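Effector protein B, substrate of the Dot/Icm secretion system (Legionella drancourtii, PDB 4JVS) probably acts, through the GAP domain that forms this chain, as a GTPase-activating protein that speeds GTP hydrolysis by a Rab GTPase of the host cell. Local coordinates at residues F67-N72 with L122-V128; K159-L163 with Y205-V209; L246-C250 with L262-L267; A106-H110 with A284-R288. All blocks are in the same frame, centred on the assembly; numbering follows the deposited sequence.

Contact 1 of 4, residues F67-N72 with L122-V128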
loop_
_atom_site.group_PDB
_atom_site.type_symbol
_atom_site.label_atom_id
_atom_site.label_comp_id
_atom_site.label_asym_id
_atom_site.label_seq_id
_atom_site.Cartn_x
_atom_site.Cartn_y
_atom_site.Cartn_z
ATOM N N PHE A 67 -16.340 2.414 3.582
ATOM C CA PHE A 67 -15.280 2.120 4.535
ATOM C C PHE A 67 -14.460 3.373 4.860
ATOM O O PHE A 67 -14.091 3.616 6.014
ATOM C CB PHE A 67 -14.362 1.017 4.013
ATOM C CG PHE A 67 -13.055 0.954 4.726
ATOM C CD1 PHE A 67 -12.977 0.409 5.991
ATOM C CD2 PHE A 67 -11.903 1.456 4.138
ATOM C CE1 PHE A 67 -11.782 0.356 6.656
ATOM C CE2 PHE A 67 -10.708 1.402 4.791
ATOM C CZ PHE A 67 -10.644 0.851 6.058
ATOM N N ASN A 68 -14.172 4.164 3.831
ATOM C CA ASN A 68 -13.408 5.385 4.011
ATOM C C ASN A 68 -14.112 6.381 4.925
ATOM O O ASN A 68 -13.468 7.055 5.709
ATOM C CB ASN A 68 -13.082 6.014 2.658
ATOM C CG ASN A 68 -12.142 5.159 1.829
ATOM O OD1 ASN A 68 -11.299 4.439 2.367
ATOM N ND2 ASN A 68 -12.281 5.234 0.515
ATOM N N ASP A 69 -15.432 6.473 4.830
ATOM C CA ASP A 69 -16.188 7.351 5.724
ATOM C C ASP A 69 -15.980 6.908 7.164
ATOM O O ASP A 69 -15.766 7.730 8.058
ATOM C CB ASP A 69 -17.692 7.312 5.410
ATOM C CG ASP A 69 -18.035 7.946 4.086
ATOM O OD1 ASP A 69 -17.143 8.592 3.484
ATOM O OD2 ASP A 69 -19.207 7.806 3.655
ATOM N N TYR A 70 -16.035 5.606 7.396
ATOM C CA TYR A 70 -15.874 5.046 8.726
ATOM C C TYR A 70 -14.494 5.279 9.277
ATOM O O TYR A 70 -14.349 5.687 10.391
ATOM C CB TYR A 70 -16.215 3.560 8.755
ATOM C CG TYR A 70 -15.974 2.901 10.073
ATOM C CD1 TYR A 70 -16.670 3.268 11.159
ATOM C CD2 TYR A 70 -15.055 1.908 10.215
ATOM C CE1 TYR A 70 -16.458 2.700 12.328
ATOM C CE2 TYR A 70 -14.840 1.339 11.392
ATOM C CZ TYR A 70 -15.542 1.742 12.445
ATOM O OH TYR A 70 -15.362 1.197 13.661
ATOM N N LEU A 71 -13.483 5.000 8.474
ATOM C CA LEU A 71 -12.101 5.312 8.803
ATOM C C LEU A 71 -11.959 6.771 9.187
ATOM O O LEU A 71 -11.295 7.100 10.168
ATOM C CB LEU A 71 -11.205 5.044 7.597
ATOM C CG LEU A 71 -9.827 4.432 7.857
ATOM C CD1 LEU A 71 -8.832 4.931 6.823
ATOM C CD2 LEU A 71 -9.329 4.722 9.265
ATOM N N ASN A 72 -12.570 7.644 8.397
ATOM C CA ASN A 72 -12.564 9.072 8.687
ATOM C C ASN A 72 -13.173 9.408 10.060
ATOM O O ASN A 72 -12.590 10.184 10.829
ATOM C CB ASN A 72 -13.219 9.851 7.541
ATOM C CG ASN A 72 -12.323 9.929 6.302
ATOM O OD1 ASN A 72 -11.114 10.144 6.415
ATOM N ND2 ASN A 72 -12.909 9.751 5.120
ATOM N N LEU A 122 -2.633 7.897 9.510
ATOM C CA LEU A 122 -3.556 6.766 9.612
ATOM C C LEU A 122 -4.536 6.695 8.441
ATOM O O LEU A 122 -4.696 5.638 7.821
ATOM C CB LEU A 122 -4.339 6.829 10.910
ATOM C CG LEU A 122 -5.295 5.657 11.116
ATOM C CD1 LEU A 122 -4.485 4.368 11.228
ATOM C CD2 LEU A 122 -6.199 5.876 12.339
ATOM N N ARG A 123 -5.147 7.798 8.099
ATOM C CA ARG A 123 -5.989 7.853 6.937
ATOM C C ARG A 123 -5.272 7.579 5.661
ATOM O O ARG A 123 -5.813 7.010 4.770
ATOM C CB ARG A 123 -6.578 9.229 6.827
ATOM C CG ARG A 123 -7.767 9.479 7.633
ATOM C CD ARG A 123 -8.061 10.911 7.504
ATOM N NE ARG A 123 -9.173 11.378 8.302
ATOM C CZ ARG A 123 -9.061 12.224 9.315
ATOM N NH1 ARG A 123 -10.119 12.627 9.962
ATOM N NH2 ARG A 123 -7.897 12.677 9.685
ATOM N N HIS A 124 -4.052 8.034 5.552
ATOM C CA HIS A 124 -3.296 7.866 4.319
ATOM C C HIS A 124 -2.936 6.422 4.037
ATOM O O HIS A 124 -3.032 5.959 2.896
ATOM C CB HIS A 124 -2.025 8.709 4.352
ATOM C CG HIS A 124 -2.211 10.096 3.828
ATOM N ND1 HIS A 124 -3.224 10.430 2.957
ATOM C CD2 HIS A 124 -1.523 11.239 4.062
ATOM C CE1 HIS A 124 -3.155 11.719 2.677
ATOM N NE2 HIS A 124 -2.130 12.233 3.333
ATOM N N LEU A 125 -2.522 5.722 5.087
ATOM C CA LEU A 125 -1.993 4.372 4.975
ATOM C C LEU A 125 -3.088 3.329 4.911
ATOM O O LEU A 125 -2.797 2.134 4.829
ATOM C CB LEU A 125 -1.088 4.053 6.165
ATOM C CG LEU A 125 0.197 4.870 6.198
ATOM C CD1 LEU A 125 1.027 4.571 7.446
ATOM C CD2 LEU A 125 0.968 4.601 4.935
ATOM N N SER A 126 -4.344 3.765 4.958
ATOM C CA SER A 126 -5.438 2.810 5.053
ATOM C C SER A 126 -6.697 3.136 4.238
ATOM O O SER A 126 -7.625 2.332 4.192
ATOM C CB SER A 126 -5.780 2.573 6.521
ATOM O OG SER A 126 -4.709 1.898 7.173
ATOM N N ILE A 127 -6.729 4.292 3.582
ATOM C CA ILE A 127 -7.866 4.641 2.741
ATOM C C ILE A 127 -7.835 3.915 1.390
ATOM O O ILE A 127 -6.814 3.882 0.702
ATOM C CB ILE A 127 -8.023 6.176 2.582
ATOM C CG1 ILE A 127 -8.805 6.731 3.777
ATOM C CG2 ILE A 127 -8.754 6.529 1.292
ATOM C CD1 ILE A 127 -9.057 8.212 3.724
ATOM N N VAL A 128 -8.963 3.312 1.038
ATOM C CA VAL A 128 -9.081 2.557 -0.195
ATOM C C VAL A 128 -9.593 3.461 -1.301
ATOM O O VAL A 128 -10.689 4.011 -1.202
ATOM C CB VAL A 128 -10.057 1.372 -0.040
ATOM C CG1 VAL A 128 -9.948 0.447 -1.222
ATOM C CG2 VAL A 128 -9.774 0.621 1.241
#

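Contact 2 of 4, residues K159-L163 with Y205-V209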
loop_
_atom_site.group_PDB
_atom_site.type_symbol
_atom_site.label_atom_id
_atom_site.label_comp_id
_atom_site.label_asym_id
_atom_site.label_seq_id
_atom_site.Cartn_x
_atom_site.Cartn_y
_atom_site.Cartn_z
ATOM N N LYS A 159 -3.750 -0.687 17.002
ATOM C CA LYS A 159 -5.124 -1.177 17.021
ATOM C C LYS A 159 -5.970 -0.565 15.908
ATOM O O LYS A 159 -6.782 -1.255 15.288
ATOM C CB LYS A 159 -5.767 -0.953 18.396
ATOM C CG LYS A 159 -5.225 -1.903 19.465
ATOM C CD LYS A 159 -5.689 -1.554 20.876
ATOM C CE LYS A 159 -5.048 -2.468 21.921
ATOM N NZ LYS A 159 -5.527 -2.155 23.297
ATOM N N MET A 160 -5.763 0.728 15.659
ATOM C CA MET A 160 -6.498 1.468 14.639
ATOM C C MET A 160 -6.105 0.982 13.262
ATOM O O MET A 160 -6.952 0.790 12.390
ATOM C CB MET A 160 -6.171 2.951 14.731
ATOM C CG MET A 160 -6.488 3.560 16.073
ATOM S SD MET A 160 -8.252 3.581 16.411
ATOM C CE MET A 160 -8.209 3.753 18.194
ATOM N N GLN A 161 -4.806 0.799 13.071
ATOM C CA GLN A 161 -4.275 0.343 11.797
ATOM C C GLN A 161 -4.749 -1.081 11.510
ATOM O O GLN A 161 -4.908 -1.488 10.358
ATOM C CB GLN A 161 -2.750 0.428 11.835
ATOM C CG GLN A 161 -2.048 -0.062 10.606
ATOM C CD GLN A 161 -1.083 0.957 10.064
ATOM O OE1 GLN A 161 -1.490 2.042 9.652
ATOM N NE2 GLN A 161 0.209 0.621 10.059
ATOM N N ARG A 162 -5.053 -1.797 12.549
ATOM C CA ARG A 162 -5.374 -3.183 12.457
ATOM C C ARG A 162 -6.810 -3.327 12.094
ATOM O O ARG A 162 -7.174 -4.220 11.386
ATOM C CB ARG A 162 -5.096 -3.769 13.822
ATOM C CG ARG A 162 -5.070 -5.208 13.970
ATOM C CD ARG A 162 -4.707 -5.497 15.367
ATOM N NE ARG A 162 -3.267 -5.468 15.517
ATOM C CZ ARG A 162 -2.628 -5.254 16.652
ATOM N NH1 ARG A 162 -3.296 -5.022 17.750
ATOM N NH2 ARG A 162 -1.316 -5.255 16.666
ATOM N N LEU A 163 -7.629 -2.446 12.620
ATOM C CA LEU A 163 -9.037 -2.347 12.252
ATOM C C LEU A 163 -9.152 -1.867 10.810
ATOM O O LEU A 163 -10.009 -2.300 10.046
ATOM C CB LEU A 163 -9.744 -1.349 13.181
ATOM C CG LEU A 163 -11.155 -0.890 12.795
ATOM C CD1 LEU A 163 -12.181 -1.982 13.055
ATOM C CD2 LEU A 163 -11.542 0.412 13.497
ATOM N N TYR A 205 -11.835 -6.308 16.115
ATOM C CA TYR A 205 -10.961 -5.148 16.153
ATOM C C TYR A 205 -11.760 -3.870 16.411
ATOM O O TYR A 205 -11.259 -2.936 17.042
ATOM C CB TYR A 205 -10.194 -5.036 14.835
ATOM C CG TYR A 205 -9.190 -6.148 14.587
ATOM C CD1 TYR A 205 -8.474 -6.718 15.633
ATOM C CD2 TYR A 205 -8.951 -6.620 13.298
ATOM C CE1 TYR A 205 -7.553 -7.736 15.399
ATOM C CE2 TYR A 205 -8.036 -7.641 13.056
ATOM C CZ TYR A 205 -7.341 -8.188 14.109
ATOM O OH TYR A 205 -6.435 -9.188 13.872
ATOM N N LYS A 206 -13.002 -3.839 15.924
ATOM C CA LYS A 206 -13.916 -2.723 16.170
ATOM C C LYS A 206 -14.254 -2.644 17.654
ATOM O O LYS A 206 -14.378 -1.556 18.220
ATOM C CB LYS A 206 -15.200 -2.903 15.359
ATOM C CG LYS A 206 -15.984 -1.639 15.131
ATOM C CD LYS A 206 -17.426 -1.743 15.626
ATOM C CE LYS A 206 -18.248 -0.521 15.210
ATOM N NZ LYS A 206 -17.447 0.760 15.238
ATOM N N THR A 207 -14.406 -3.809 18.279
ATOM C CA THR A 207 -14.677 -3.896 19.710
ATOM C C THR A 207 -13.575 -3.211 20.500
ATOM O O THR A 207 -13.849 -2.356 21.337
ATOM C CB THR A 207 -14.763 -5.357 20.182
ATOM O OG1 THR A 207 -15.669 -6.091 19.341
ATOM C CG2 THR A 207 -15.225 -5.417 21.627
ATOM N N GLU A 208 -12.339 -3.529 20.202
ATOM C CA GLU A 208 -11.204 -2.940 20.863
ATOM C C GLU A 208 -11.010 -1.492 20.569
ATOM O O GLU A 208 -10.518 -0.764 21.380
ATOM C CB GLU A 208 -9.989 -3.621 20.359
ATOM C CG GLU A 208 -9.939 -5.013 20.654
ATOM C CD GLU A 208 -8.549 -5.463 20.672
ATOM O OE1 GLU A 208 -7.709 -4.697 21.141
ATOM O OE2 GLU A 208 -8.262 -6.563 20.210
ATOM N N VAL A 209 -11.310 -1.100 19.354
ATOM C CA VAL A 209 -11.229 0.303 18.957
ATOM C C VAL A 209 -12.301 1.150 19.650
ATOM O O VAL A 209 -12.007 2.221 20.203
ATOM C CB VAL A 209 -11.355 0.446 17.437
ATOM C CG1 VAL A 209 -11.690 1.881 17.052
ATOM C CG2 VAL A 209 -10.074 -0.009 16.767
#

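Contact 3 of 4, residues L246-C250 with L262-L267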
loop_
_atom_site.group_PDB
_atom_site.type_symbol
_atom_site.label_atom_id
_atom_site.label_comp_id
_atom_site.label_asym_id
_atom_site.label_seq_id
_atom_site.Cartn_x
_atom_site.Cartn_y
_atom_site.Cartn_z
ATOM N N LEU A 246 7.888 21.275 0.618
ATOM C CA LEU A 246 6.939 22.379 0.594
ATOM C C LEU A 246 5.738 22.070 -0.299
ATOM O O LEU A 246 4.595 22.335 0.073
ATOM C CB LEU A 246 7.634 23.672 0.150
ATOM C CG LEU A 246 8.614 24.359 1.110
ATOM C CD1 LEU A 246 9.409 25.417 0.383
ATOM C CD2 LEU A 246 7.879 24.980 2.271
ATOM N N ALA A 247 6.012 21.507 -1.476
ATOM C CA ALA A 247 4.979 21.085 -2.424
ATOM C C ALA A 247 4.102 19.985 -1.836
ATOM O O ALA A 247 2.887 19.976 -2.045
ATOM C CB ALA A 247 5.619 20.600 -3.715
ATOM N N THR A 248 4.727 19.050 -1.122
ATOM C CA THR A 248 3.995 18.029 -0.388
ATOM C C THR A 248 2.964 18.658 0.555
ATOM O O THR A 248 1.824 18.194 0.642
ATOM C CB THR A 248 4.947 17.123 0.412
ATOM O OG1 THR A 248 5.806 16.427 -0.492
ATOM C CG2 THR A 248 4.169 16.094 1.233
ATOM N N ILE A 249 3.368 19.720 1.246
ATOM C CA ILE A 249 2.478 20.426 2.170
ATOM C C ILE A 249 1.326 21.093 1.413
ATOM O O ILE A 249 0.159 20.929 1.771
ATOM C CB ILE A 249 3.245 21.471 3.033
ATOM C CG1 ILE A 249 4.188 20.769 4.016
ATOM C CG2 ILE A 249 2.276 22.346 3.785
ATOM C CD1 ILE A 249 5.080 21.698 4.826
ATOM N N CYS A 250 1.656 21.834 0.360
ATOM C CA CYS A 250 0.648 22.485 -0.466
ATOM C C CYS A 250 -0.395 21.508 -1.016
ATOM O O CYS A 250 -1.603 21.757 -0.922
ATOM C CB CYS A 250 1.319 23.223 -1.616
ATOM S SG CYS A 250 2.189 24.674 -1.069
ATOM N N LEU A 262 -1.182 27.798 6.907
ATOM C CA LEU A 262 0.070 27.185 6.472
ATOM C C LEU A 262 0.301 27.334 4.972
ATOM O O LEU A 262 1.368 27.776 4.553
ATOM C CB LEU A 262 0.133 25.710 6.873
ATOM C CG LEU A 262 1.355 24.875 6.480
ATOM C CD1 LEU A 262 2.646 25.567 6.850
ATOM C CD2 LEU A 262 1.293 23.518 7.159
ATOM N N ILE A 263 -0.684 26.971 4.156
ATOM C CA ILE A 263 -0.484 27.038 2.713
ATOM C C ILE A 263 -0.377 28.480 2.230
ATOM O O ILE A 263 0.289 28.765 1.232
ATOM C CB ILE A 263 -1.593 26.321 1.927
ATOM C CG1 ILE A 263 -1.128 26.066 0.488
ATOM C CG2 ILE A 263 -2.893 27.116 1.975
ATOM C CD1 ILE A 263 -2.241 25.751 -0.472
ATOM N N MET A 264 -1.068 29.383 2.884
ATOM C CA MET A 264 -0.967 30.797 2.610
ATOM C C MET A 264 0.391 31.343 2.972
ATOM O O MET A 264 0.924 32.200 2.328
ATOM C CB MET A 264 -2.075 31.545 3.310
ATOM C CG MET A 264 -3.322 31.745 2.481
ATOM S SD MET A 264 -2.999 31.547 0.762
ATOM C CE MET A 264 -4.606 31.159 0.192
ATOM N N ARG A 265 0.940 30.823 4.039
ATOM C CA ARG A 265 2.245 31.200 4.500
ATOM C C ARG A 265 3.292 30.893 3.478
ATOM O O ARG A 265 4.216 31.625 3.289
ATOM C CB ARG A 265 2.554 30.398 5.741
ATOM C CG ARG A 265 3.356 31.137 6.767
ATOM C CD ARG A 265 2.833 30.864 8.147
ATOM N NE ARG A 265 3.670 29.883 8.767
ATOM C CZ ARG A 265 3.271 29.042 9.688
ATOM N NH1 ARG A 265 4.128 28.163 10.163
ATOM N NH2 ARG A 265 2.029 29.075 10.124
ATOM N N ILE A 266 3.140 29.762 2.849
ATOM C CA ILE A 266 4.078 29.244 1.868
ATOM C C ILE A 266 3.965 29.973 0.538
ATOM O O ILE A 266 4.968 30.355 -0.059
ATOM C CB ILE A 266 3.834 27.738 1.655
ATOM C CG1 ILE A 266 4.259 26.958 2.907
ATOM C CG2 ILE A 266 4.549 27.242 0.418
ATOM C CD1 ILE A 266 3.697 25.552 2.966
ATOM N N LEU A 267 2.735 30.177 0.085
ATOM C CA LEU A 267 2.493 30.824 -1.196
ATOM C C LEU A 267 2.759 32.336 -1.142
ATOM O O LEU A 267 3.016 32.973 -2.151
ATOM C CB LEU A 267 1.055 30.549 -1.635
ATOM C CG LEU A 267 0.684 29.335 -2.496
ATOM C CD1 LEU A 267 1.723 28.241 -2.459
ATOM C CD2 LEU A 267 -0.657 28.807 -2.041
#

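Contact 4 of 4, residues A106-H110 with A284-R288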
loop_
_atom_site.group_PDB
_atom_site.type_symbol
_atom_site.label_atom_id
_atom_site.label_comp_id
_atom_site.label_asym_id
_atom_site.label_seq_id
_atom_site.Cartn_x
_atom_site.Cartn_y
_atom_site.Cartn_z
ATOM N N ALA A 106 11.312 13.790 -2.579
ATOM C CA ALA A 106 10.052 13.043 -2.684
ATOM C C ALA A 106 10.278 11.541 -2.850
ATOM O O ALA A 106 11.197 11.119 -3.552
ATOM C CB ALA A 106 9.191 13.580 -3.825
ATOM N N LEU A 107 9.435 10.747 -2.188
ATOM C CA LEU A 107 9.481 9.284 -2.254
ATOM C C LEU A 107 8.134 8.725 -2.740
ATOM O O LEU A 107 7.169 8.629 -1.980
ATOM C CB LEU A 107 9.874 8.680 -0.896
ATOM C CG LEU A 107 9.926 7.147 -0.863
ATOM C CD1 LEU A 107 10.837 6.608 -1.952
ATOM C CD2 LEU A 107 10.333 6.600 0.499
ATOM N N HIS A 108 8.089 8.360 -4.016
ATOM C CA HIS A 108 6.848 7.993 -4.686
ATOM C C HIS A 108 5.780 9.077 -4.547
ATOM O O HIS A 108 4.612 8.770 -4.284
ATOM C CB HIS A 108 6.321 6.645 -4.183
ATOM C CG HIS A 108 7.324 5.536 -4.268
ATOM N ND1 HIS A 108 7.493 4.607 -3.261
ATOM C CD2 HIS A 108 8.210 5.206 -5.238
ATOM C CE1 HIS A 108 8.441 3.753 -3.608
ATOM N NE2 HIS A 108 8.893 4.094 -4.802
ATOM N N GLY A 109 6.206 10.319 -4.702
ATOM C CA GLY A 109 5.353 11.482 -4.690
ATOM C C GLY A 109 5.084 12.268 -3.439
ATOM O O GLY A 109 4.434 13.274 -3.503
ATOM N N HIS A 110 5.613 11.831 -2.316
ATOM C CA HIS A 110 5.459 12.512 -1.065
ATOM C C HIS A 110 6.783 12.693 -0.452
ATOM O O HIS A 110 7.658 11.899 -0.625
ATOM C CB HIS A 110 4.640 11.678 -0.123
ATOM C CG HIS A 110 3.169 11.774 -0.338
ATOM N ND1 HIS A 110 2.425 12.639 0.291
ATOM C CD2 HIS A 110 2.332 11.055 -1.125
ATOM C CE1 HIS A 110 1.177 12.494 -0.077
ATOM N NE2 HIS A 110 1.124 11.529 -0.940
ATOM N N ALA A 284 8.643 14.542 -9.758
ATOM C CA ALA A 284 8.474 13.758 -8.547
ATOM C C ALA A 284 7.016 13.563 -8.187
ATOM O O ALA A 284 6.697 12.697 -7.377
ATOM C CB ALA A 284 9.222 14.397 -7.388
ATOM N N PHE A 285 6.139 14.365 -8.781
ATOM C CA PHE A 285 4.716 14.303 -8.458
ATOM C C PHE A 285 3.868 13.849 -9.646
ATOM O O PHE A 285 2.643 13.856 -9.582
ATOM C CB PHE A 285 4.224 15.651 -7.911
ATOM C CG PHE A 285 5.083 16.198 -6.817
ATOM C CD1 PHE A 285 4.880 15.818 -5.503
ATOM C CD2 PHE A 285 6.116 17.077 -7.103
ATOM C CE1 PHE A 285 5.685 16.309 -4.492
ATOM C CE2 PHE A 285 6.923 17.572 -6.098
ATOM C CZ PHE A 285 6.710 17.187 -4.789
ATOM N N MET A 286 4.538 13.441 -10.717
ATOM C CA MET A 286 3.882 13.015 -11.948
ATOM C C MET A 286 2.811 11.969 -11.655
ATOM O O MET A 286 1.647 12.116 -12.055
ATOM C CB MET A 286 4.925 12.409 -12.892
ATOM C CG MET A 286 4.438 12.166 -14.307
ATOM S SD MET A 286 4.600 13.664 -15.291
ATOM C CE MET A 286 6.381 13.894 -15.258
ATOM N N GLY A 287 3.205 10.945 -10.924
ATOM C CA GLY A 287 2.387 9.789 -10.684
ATOM C C GLY A 287 1.283 9.895 -9.678
ATOM O O GLY A 287 0.600 8.957 -9.453
ATOM N N ARG A 288 1.115 11.053 -9.082
ATOM C CA ARG A 288 0.124 11.278 -8.054
ATOM C C ARG A 288 -1.261 11.266 -8.579
ATOM O O ARG A 288 -1.497 11.612 -9.679
ATOM C CB ARG A 288 0.417 12.554 -7.293
ATOM C CG ARG A 288 1.450 12.376 -6.245
ATOM C CD ARG A 288 1.658 13.590 -5.476
ATOM N NE ARG A 288 0.583 13.903 -4.591
ATOM C CZ ARG A 288 0.762 14.429 -3.416
ATOM N NH1 ARG A 288 1.959 14.680 -3.002
ATOM N NH2 ARG A 288 -0.255 14.712 -2.673
#

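Contact 1 of 4, residues F67-N72 with L122-V128
The side-chain amide of Asn68 grips Val128 by both of its backbone polar groups. Val128 N reaches Asn68 OD1 at 2.9 Å, in the carbonyl plane and on a lone pair, while Asn68 ND2 gives an almost straight bond (171°) to Val128 O at 2.6 Å. An amide suits this place because it carries a donor and an acceptor side by side, so it can satisfy a peptide chain that has left its helix, and the paired bonds fix its own rotation. One turn on, Asn72 OD1 accepts from Arg123 NE at 3.0 Å, near the guanidinium plane but noticeably bent (139°). The arginine chain runs extended from CG to NE and crosses the asparagine at about a right angle; its NH1 is held by a salt bridge to Glu76. Between the two polar grips, Leu71 puts CD1 against Ile127 CG1 at 3.5 Å and over the Ser126 backbone. Phe67 has CG anti to its backbone N (chi1 163°), which carries the ring inward until CE2 lies 3.3 Å from Ser126 O, edge-on, and CD2 rests on Val128 CG2. Helix 60-80 thus backs the irregular chain that follows helix 118-124 in the N-terminal GAP subdomain. Leu125, Ser126 and Val128 pack on another protein's chain, and the side chain of Ser126 lies about 12 Å from the bound aluminum fluoride, in the neighbourhood of the GTPase site.

Contact 2 of 4, residues K159-L163 with Y205-V209
Val209 fills the apolar centre between two helices that run roughly antiparallel, their local axes 9.2 Å apart and at 147°. Its CG2 meets Leu163 CD2 at 3.6 Å, the two side chains crossing at about a right angle, and its CG1 lies 3.9 Å from Met160 SD. Branched at CB, the valine offers both methyls close to its own backbone, whereas the methionine, bent at chi2, has to fold round to reach it. The fork of Leu163 spans the other helix: while CD2 sits on Val209, CD1 comes within 3.5 Å of Lys206 N. Farther out, Arg162 lays its aliphatic stem over the Tyr205 ring, a CH-pi contact with CG 3.8 Å from the ring centroid and only 12° off the normal. The guanidinium itself turns elsewhere, with NH2 bonded to Pro153 O. At the edge, Lys159 NZ and Glu208 OE1 form a long salt bridge of 4.0 Å. Lys206 leads its NZ away from the helix pair, to Tyr70 OH and Asp210. No hydrogen bond joins the two segments, so their adhesion comes mainly from methyls, sulfur and an aromatic face, while the loose charge pair at the rim probably adds little beyond electrostatic complementarity.

Contact 3 of 4, residues L246-C250 with L262-L267
Cys250 and Ile263 bring their helices nearest, with CA atoms 5.7 Å apart, where helix 246-250 and helix 262-267 pass in roughly opposite directions at 137° with local axes 10.0 Å apart. Ile266 sits at the middle of the packing and uses both branches. On the longer arm, CD1 meets Ile249 CG2 at 3.6 Å and CG1 lies more loosely against Leu246 CD2; the short branch, CG2, turns to Cys250 SG at 3.8 Å. The small cysteine suits a point of close backbone approach: its sulfur enters an apolar setting formed by Ile263, Ile266 and Leu267, with Ile263 CG1 and Leu267 CD1 each at 3.9 Å. Ile263 reaches it because a chi1 of -163° trails CG1 beside its own carbonyl and toward the neighbouring helix. At the other flank, Ile249 CG2 also receives Leu262 CD2 at 3.7 Å, the two chains meeting at about a right angle, so one methyl touches both Leu262 and Ile266. Every residue in touch is buried and apolar, recurring as neighbours or at three- and four-residue intervals, as on one face of a helix. Leu238, Val276 and Trp302 enclose the cluster from helices 235-238, 271-280 and 292-306. Such interlocking aliphatic side chains are characteristic of the core of a small all-helical bundle, here the C-terminal subdomain of the LepB-type GAP domain.

Contact 4 of 4, residues A106-H110 with A284-R288
A short, weakly bonded beta hairpin with a type I' turn at His108-Gly109 meets a type I beta turn running from Phe285 to Arg288, with Gly109 and Phe285 closest in backbone. The hairpin is closed by Leu107 N bonding to His110 O, the second turn by Arg288 N bonding to Phe285 O. Gly109 has a positive phi of 93°, a conformation natural to glycine, and its bare CA comes 3.2 Å from Ala284 O in a CA-H...O contact. Its carbonyl points to the other turn, where Arg288 NH1 donates to Gly109 O at 2.9 Å; the bond is bent (138°), with the oxygen tilted out of the guanidinium plane. The bend at chi3 swings that group back over His110. There the guanidinium lies on the imidazole, centres 4.1 Å apart and planes at 27°, with NH1 above the ring centre. Asp290, its charged partner, takes NH2 in a salt bridge, so the planar cation is fixed both flat-on and at its rim. In the LepB GAP domain this joins the hairpin of the N-terminal subdomain to the loop before the last helix of the C-terminal one. The chain of another protein also reaches this region: Gly287 forms backbone hydrogen bonds with it, and one of its aromatic side chains packs on Arg288. Two alanines finish the contact, small enough to let the chains come together, Ala106 CB resting on Ala284 CB at 3.7 Å, while Phe285 flanks them and meets Phe251 edge-to-face.

From the N terminus, helix 60-80 opens contact 1, and the hairpin at 106-110 opens contact 4 before contact 1 is closed by 122-128; these two therefore cross. Contact 2 follows, closing the path from helix 156-177 to helix 193-214, and then contact 3 closes a short loop between helices 243-253 and 261-267. Both are nested within the long loop that contact 4 completes at 284-288. Contacts 1 and 2 touch and both lie in the N-terminal subdomain; helix 60-80, which carries one side of contact 1, also packs on contact 2. Contact 3 belongs to the C-terminal subdomain, about 33 Å between centres from contact 2. Contact 4 ties the subdomains together and touches contact 3 through Phe285.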